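Local coordinates for protein cDNA FLJ56608, highly similar to Homo sapiens chloride channel, calcium activated, family member 1 (CLCA1), mRNA (Homo sapiens, PDB 6PYO) that may mediate calcium-activated chloride conductance and help regulate mucus production by goblet cells, this chain being its calcium-binding von Willebrand factor A domain, at residues T39-L42 with G43-V46; V97-K101 with Y102-G106; I64-G67 with S68-D71. All coordinates share one frame; numbering follows the deposited sequence.

Contact 1: residues T39-L42 with G43-V46; sequences TVEL and GSWV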
loop_
_atom_site.group_PDB
_atom_site.type_symbol
_atom_site.label_atom_id
_atom_site.label_comp_id
_atom_site.label_asym_id
_atom_site.label_seq_id
_atom_site.Cartn_x
_atom_site.Cartn_y
_atom_site.Cartn_z
ATOM N N THR A 39 8.312 -3.274 11.988
ATOM C CA THR A 39 8.535 -4.385 11.077
ATOM C C THR A 39 9.560 -4.072 9.989
ATOM O O THR A 39 10.498 -4.858 9.803
ATOM C CB THR A 39 7.190 -4.818 10.481
ATOM O OG1 THR A 39 6.284 -4.981 11.574
ATOM C CG2 THR A 39 7.307 -6.163 9.683
ATOM N N VAL A 40 9.423 -2.948 9.276
ATOM C CA VAL A 40 10.274 -2.741 8.108
ATOM C C VAL A 40 11.712 -2.604 8.606
ATOM O O VAL A 40 11.957 -2.033 9.676
ATOM C CB VAL A 40 9.773 -1.554 7.266
ATOM C CG1 VAL A 40 10.051 -0.233 7.923
ATOM C CG2 VAL A 40 10.378 -1.600 5.852
ATOM N N GLU A 41 12.652 -3.207 7.875
ATOM C CA GLU A 41 14.036 -3.356 8.312
ATOM C C GLU A 41 14.898 -2.170 7.880
ATOM O O GLU A 41 14.649 -1.516 6.853
ATOM C CB GLU A 41 14.654 -4.656 7.758
ATOM C CG GLU A 41 14.755 -4.771 6.171
ATOM C CD GLU A 41 13.528 -5.466 5.470
ATOM O OE1 GLU A 41 12.337 -5.085 5.713
ATOM O OE2 GLU A 41 13.764 -6.420 4.675
ATOM N N LEU A 42 15.946 -1.927 8.669
ATOM C CA LEU A 42 16.974 -0.946 8.361
ATOM C C LEU A 42 17.399 -1.049 6.904
ATOM O O LEU A 42 17.669 -2.143 6.398
ATOM C CB LEU A 42 18.174 -1.208 9.286
ATOM C CG LEU A 42 19.467 -0.406 9.237
ATOM C CD1 LEU A 42 19.159 0.981 9.840
ATOM C CD2 LEU A 42 20.575 -1.100 10.011
ATOM N N GLY A 43 17.483 0.085 6.236
ATOM C CA GLY A 43 18.015 0.116 4.897
ATOM C C GLY A 43 16.997 -0.052 3.804
ATOM O O GLY A 43 17.323 0.163 2.629
ATOM N N SER A 44 15.767 -0.382 4.155
ATOM C CA SER A 44 14.688 -0.437 3.185
ATOM C C SER A 44 14.307 0.952 2.674
ATOM O O SER A 44 14.311 1.935 3.428
ATOM C CB SER A 44 13.462 -1.046 3.822
ATOM O OG SER A 44 13.752 -2.337 4.267
ATOM N N TRP A 45 13.918 1.005 1.377
ATOM C CA TRP A 45 13.297 2.156 0.768
ATOM C C TRP A 45 11.793 2.017 0.919
ATOM O O TRP A 45 11.231 0.966 0.607
ATOM C CB TRP A 45 13.707 2.254 -0.719
ATOM C CG TRP A 45 15.169 2.563 -0.844
ATOM C CD1 TRP A 45 16.211 1.667 -0.952
ATOM C CD2 TRP A 45 15.758 3.865 -0.830
ATOM N NE1 TRP A 45 17.408 2.354 -1.035
ATOM C CE2 TRP A 45 17.154 3.702 -0.949
ATOM C CE3 TRP A 45 15.232 5.156 -0.742
ATOM C CZ2 TRP A 45 18.026 4.796 -0.980
ATOM C CZ3 TRP A 45 16.095 6.226 -0.766
ATOM C CH2 TRP A 45 17.475 6.038 -0.875
ATOM N N VAL A 46 11.133 3.090 1.339
ATOM C CA VAL A 46 9.738 3.005 1.751
ATOM C C VAL A 46 9.030 4.264 1.310
ATOM O O VAL A 46 9.467 5.376 1.640
ATOM C CB VAL A 46 9.584 2.813 3.281
ATOM C CG1 VAL A 46 8.090 2.891 3.643
ATOM C CG2 VAL A 46 10.179 1.493 3.695
#
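Ser44 turns back onto Glu41 and grips its carbonyl oxygen twice, closing the type II beta turn that leads from helix 24-39 into strand 45-51 of this von Willebrand factor A domain. The hydroxyl OG of Ser44 donates to Glu41 O at 2.9 Å, and the amide N of Ser44 reaches the same Glu41 O at 3.1 Å with a fairly straight N-H (160°). Both donors come from one face of the carbonyl plane, tilted out of it. The pairing depends on the serine torsion, which holds OG beside its own backbone N (chi1 -60°) and so turns hydroxyl and amide toward one acceptor. Glu41 lies alongside this hydroxyl, with its CG 3.2 Å from Ser44 OG; its chain then bends at chi2, and OE1 forms a salt bridge with Arg7. Glycine suits position 43, because a CB there would clash with Leu42 O. Below the turn, Val40 CG2 meets Ser44 CB at 3.7 Å and Val46 CG2 at 3.8 Å, the two compact, buried valines crossing obliquely through single methyls. With an alanine in place of Ser44, Glu41 O would probably be left with the amide as its one donor in the turn, and the closure would be weaker. The chemistry is thus divided: a carbonyl oxygen held by two hydrogen bonds helps close the turn, while Val40 and Val46 pack on each other and on Ile64.

Contact 2: residues V97-K101 with Y102-G106; sequences VIRKK and YPTDG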
loop_
_atom_site.group_PDB
_atom_site.type_symbol
_atom_site.label_atom_id
_atom_site.label_comp_id
_atom_site.label_asym_id
_atom_site.label_seq_id
_atom_site.Cartn_x
_atom_site.Cartn_y
_atom_site.Cartn_z
ATOM N N VAL A 97 5.790 6.077 -7.850
ATOM C CA VAL A 97 6.658 6.468 -6.750
ATOM C C VAL A 97 7.923 5.625 -6.796
ATOM O O VAL A 97 9.039 6.139 -6.664
ATOM C CB VAL A 97 5.913 6.334 -5.406
ATOM C CG1 VAL A 97 6.914 6.258 -4.238
ATOM C CG2 VAL A 97 4.888 7.487 -5.239
ATOM N N ILE A 98 7.762 4.323 -7.052
ATOM C CA ILE A 98 8.909 3.431 -7.036
ATOM C C ILE A 98 9.813 3.739 -8.201
ATOM O O ILE A 98 11.034 3.886 -8.044
ATOM C CB ILE A 98 8.454 1.968 -7.052
ATOM C CG1 ILE A 98 7.769 1.636 -5.718
ATOM C CG2 ILE A 98 9.681 1.085 -7.232
ATOM C CD1 ILE A 98 6.890 0.410 -5.793
ATOM N N ARG A 99 9.218 3.865 -9.387
ATOM C CA ARG A 99 9.955 4.077 -10.615
ATOM C C ARG A 99 10.632 5.415 -10.676
ATOM O O ARG A 99 11.361 5.651 -11.651
ATOM C CB ARG A 99 9.044 3.952 -11.831
ATOM C CG ARG A 99 8.632 2.536 -12.090
ATOM C CD ARG A 99 7.499 2.409 -13.092
ATOM N NE ARG A 99 7.204 0.992 -13.285
ATOM C CZ ARG A 99 6.005 0.515 -13.587
ATOM N NH1 ARG A 99 4.969 1.354 -13.714
ATOM N NH2 ARG A 99 5.846 -0.795 -13.741
ATOM N N LYS A 100 10.397 6.314 -9.710
ATOM C CA LYS A 100 11.264 7.493 -9.696
ATOM C C LYS A 100 12.717 7.117 -9.423
ATOM O O LYS A 100 13.618 7.921 -9.691
ATOM C CB LYS A 100 10.810 8.532 -8.668
ATOM C CG LYS A 100 9.423 9.125 -8.990
ATOM C CD LYS A 100 9.359 10.603 -8.656
ATOM C CE LYS A 100 7.930 11.072 -8.360
ATOM N NZ LYS A 100 7.037 11.051 -9.546
ATOM N N LYS A 101 12.973 5.912 -8.882
ATOM C CA LYS A 101 14.320 5.501 -8.487
ATOM C C LYS A 101 14.674 4.116 -8.993
ATOM O O LYS A 101 15.842 3.861 -9.325
ATOM C CB LYS A 101 14.481 5.514 -6.940
ATOM C CG LYS A 101 14.582 6.898 -6.297
ATOM C CD LYS A 101 16.049 7.253 -6.002
ATOM C CE LYS A 101 16.482 6.830 -4.588
ATOM N NZ LYS A 101 17.971 6.702 -4.401
ATOM N N TYR A 102 13.703 3.214 -9.053
ATOM C CA TYR A 102 13.965 1.789 -9.164
ATOM C C TYR A 102 12.912 1.113 -10.028
ATOM O O TYR A 102 11.778 1.595 -10.137
ATOM C CB TYR A 102 13.977 1.135 -7.773
ATOM C CG TYR A 102 15.040 1.701 -6.848
ATOM C CD1 TYR A 102 16.396 1.523 -7.127
ATOM C CD2 TYR A 102 14.701 2.384 -5.685
ATOM C CE1 TYR A 102 17.384 2.030 -6.282
ATOM C CE2 TYR A 102 15.675 2.902 -4.842
ATOM C CZ TYR A 102 17.012 2.731 -5.146
ATOM O OH TYR A 102 17.976 3.253 -4.292
ATOM N N PRO A 103 13.248 -0.032 -10.613
ATOM C CA PRO A 103 12.205 -0.897 -11.185
ATOM C C PRO A 103 11.252 -1.423 -10.122
ATOM O O PRO A 103 11.569 -1.501 -8.932
ATOM C CB PRO A 103 12.989 -2.050 -11.824
ATOM C CG PRO A 103 14.468 -1.791 -11.539
ATOM C CD PRO A 103 14.566 -0.695 -10.532
ATOM N N THR A 104 10.053 -1.796 -10.578
ATOM C CA THR A 104 9.043 -2.358 -9.697
ATOM C C THR A 104 9.164 -3.871 -9.556
ATOM O O THR A 104 8.672 -4.430 -8.570
ATOM C CB THR A 104 7.641 -2.002 -10.208
ATOM O OG1 THR A 104 7.582 -2.201 -11.630
ATOM C CG2 THR A 104 7.319 -0.561 -9.901
ATOM N N ASP A 105 9.846 -4.540 -10.475
ATOM C CA ASP A 105 10.006 -6.002 -10.376
ATOM C C ASP A 105 10.739 -6.382 -9.086
ATOM O O ASP A 105 11.899 -6.020 -8.883
ATOM C CB ASP A 105 10.760 -6.538 -11.597
ATOM C CG ASP A 105 10.422 -8.023 -11.927
ATOM O OD1 ASP A 105 10.097 -8.831 -11.008
ATOM O OD2 ASP A 105 10.496 -8.383 -13.129
ATOM N N GLY A 106 10.068 -7.130 -8.225
ATOM C CA GLY A 106 10.586 -7.451 -6.918
ATOM C C GLY A 106 10.384 -6.399 -5.848
ATOM O O GLY A 106 10.779 -6.634 -4.703
#
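Tyr102 N donates back to Ile98 O where the alpha/beta fold of the von Willebrand factor A domain passes from helix 87-99 into the loop before the sheet strand 108-113. Ile98 O is doubly satisfied: the bond from Tyr102 N measures 2.9 Å with an N-H angle of 152°, and Lys101 N donates to the same Ile98 O, also at 2.9 Å, from the opposite face of the carbonyl plane. Tyr102 O lies against Arg99 CA in a CA-H...O contact at 3.1 Å. Pro103 O, by contrast, is buried with no polar partner; the methyl CG2 of Ile98 packs against it. Thr104 has its OG1 between backbone N and carbonyl carbon (chi1 44°), which leaves CG2 over one face of the Arg99 guanidinium while OG1 receives a weak bond from Arg99 NH2 at the end of the extended arginine chain. The stronger partner of Thr104 OG1 is Ser130 O, and a hydroxyl suits the place because it can serve both. Lys101 and Tyr102 run side by side, and Lys101 NZ gives Tyr102 OH a weak bond; the lysine also forms a cation-pi contact with Trp45, whose ring meets that of Tyr102. Nearer the backbone, Lys101 CB sits over one face of the tyrosine ring, offset toward the rim, 3.8 Å from the Tyr102 ring centroid.

Contact 3: residues I64-G67 with S68-D71; sequences INSG and SDRD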
loop_
_atom_site.group_PDB
_atom_site.type_symbol
_atom_site.label_atom_id
_atom_site.label_comp_id
_atom_site.label_asym_id
_atom_site.label_seq_id
_atom_site.Cartn_x
_atom_site.Cartn_y
_atom_site.Cartn_z
ATOM N N ILE A 64 14.896 3.789 5.394
ATOM C CA ILE A 64 14.761 3.638 6.845
ATOM C C ILE A 64 16.161 3.395 7.397
ATOM O O ILE A 64 16.710 2.306 7.224
ATOM C CB ILE A 64 13.833 2.481 7.211
ATOM C CG1 ILE A 64 12.452 2.645 6.571
ATOM C CG2 ILE A 64 13.728 2.380 8.776
ATOM C CD1 ILE A 64 11.860 3.964 6.788
ATOM N N ASN A 65 16.743 4.405 8.046
ATOM C CA ASN A 65 18.040 4.272 8.693
ATOM C C ASN A 65 18.024 4.724 10.137
ATOM O O ASN A 65 19.009 4.514 10.844
ATOM C CB ASN A 65 19.093 5.072 7.940
ATOM C CG ASN A 65 19.375 4.490 6.596
ATOM O OD1 ASN A 65 19.866 3.354 6.473
ATOM N ND2 ASN A 65 19.074 5.259 5.565
ATOM N N SER A 66 16.937 5.340 10.584
ATOM C CA SER A 66 16.827 6.009 11.862
ATOM C C SER A 66 15.369 5.924 12.277
ATOM O O SER A 66 14.474 5.804 11.434
ATOM C CB SER A 66 17.276 7.491 11.766
ATOM O OG SER A 66 16.225 8.290 11.265
ATOM N N GLY A 67 15.141 6.019 13.579
ATOM C CA GLY A 67 13.787 6.056 14.090
ATOM C C GLY A 67 13.023 7.291 13.675
ATOM O O GLY A 67 11.790 7.266 13.591
ATOM N N SER A 68 13.738 8.384 13.390
ATOM C CA SER A 68 13.082 9.561 12.842
ATOM C C SER A 68 12.452 9.261 11.499
ATOM O O SER A 68 11.368 9.768 11.206
ATOM C CB SER A 68 14.060 10.736 12.720
ATOM O OG SER A 68 14.610 10.992 13.996
ATOM N N ASP A 69 13.102 8.436 10.668
ATOM C CA ASP A 69 12.480 8.082 9.380
ATOM C C ASP A 69 11.180 7.303 9.592
ATOM O O ASP A 69 10.159 7.564 8.938
ATOM C CB ASP A 69 13.412 7.242 8.522
ATOM C CG ASP A 69 14.741 7.899 8.262
ATOM O OD1 ASP A 69 14.730 9.120 7.923
ATOM O OD2 ASP A 69 15.782 7.160 8.343
ATOM N N ARG A 70 11.197 6.325 10.508
ATOM C CA ARG A 70 9.959 5.619 10.804
ATOM C C ARG A 70 8.878 6.592 11.248
ATOM O O ARG A 70 7.735 6.516 10.789
ATOM C CB ARG A 70 10.194 4.572 11.882
ATOM C CG ARG A 70 11.351 3.622 11.571
ATOM C CD ARG A 70 11.492 2.595 12.673
ATOM N NE ARG A 70 12.581 1.668 12.364
ATOM C CZ ARG A 70 12.413 0.603 11.607
ATOM N NH1 ARG A 70 11.204 0.356 11.108
ATOM N NH2 ARG A 70 13.437 -0.201 11.334
ATOM N N ASP A 71 9.229 7.476 12.189
ATOM C CA ASP A 71 8.274 8.422 12.765
ATOM C C ASP A 71 7.707 9.362 11.717
ATOM O O ASP A 71 6.514 9.678 11.725
ATOM C CB ASP A 71 8.946 9.272 13.852
ATOM C CG ASP A 71 8.868 8.652 15.218
ATOM O OD1 ASP A 71 7.856 7.981 15.498
ATOM O OD2 ASP A 71 9.821 8.830 16.009
HETATM O O HOH W 1 17.215 7.537 6.174
#
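OD2 of Asp69 alone gathers Asn65 N, Ser66 N, Ser66 OG and a water ahead of its own helix. Asn65 N donates to Asp69 OD2 at 2.9 Å almost straight (166°), arriving on the anti side and somewhat out of the carboxylate plane. The two Ser66 bonds are weak; the water donates to Asp69 OD2 at 2.6 Å while accepting from Asn65 ND2, whose protein partner is Gln63. Ser66, at the N-cap, accepts from Asp69 N through OG at 3.2 Å; with the weak return bond from Ser66 N this is a capping box. The serine can reach forward into the first turn with OG between backbone N and carbonyl carbon (chi1 82°). Serine suits the N-cap because its short hydroxyl can accept from a first-turn amide; aspartate suits the third helical place because its carboxylate can reach back to the amides before the helix, and its charge would probably be stabilised by the helix dipole. After a weak Arg70 N to Ser66 O bond, Asp71 N donates to Gly67 O at 2.9 Å, the first of these helical bonds not to be weak. Ile64 crosses Arg70 at about a right angle and sets its CG2 over the centre of the guanidinium face, 3.6 Å from Arg70 CZ. That flat group donates to Leu36 O and Val40 O, so this surface cap after strand 55-63 ties helix 67-74 to the C-terminal end of helix 24-39.

None of the three contacts lies deep in the domain: contacts 1 and 2 are partly buried, and contact 3 is at the surface. Contacts 1 and 3 adjoin, their centres about 9 Å apart, through backbone hydrogen bonds of Gly43 and Ser44 with Ile64 and through Arg70, which reaches Val40 O; together they join the loops that connect helices 24-39 and 67-74 with strands 45-51 and 55-63. Contact 2 follows a different helix, 87-99, and meets contact 1 through Trp45, while staying about 10 Å from contact 3 at the nearest atoms. Contact 1 combines a turn with valine packing, contact 2 mixes backbone bonding with a lysine-tyrosine and an arginine-threonine pair, and contact 3 relies on a charged, hydrated helix start.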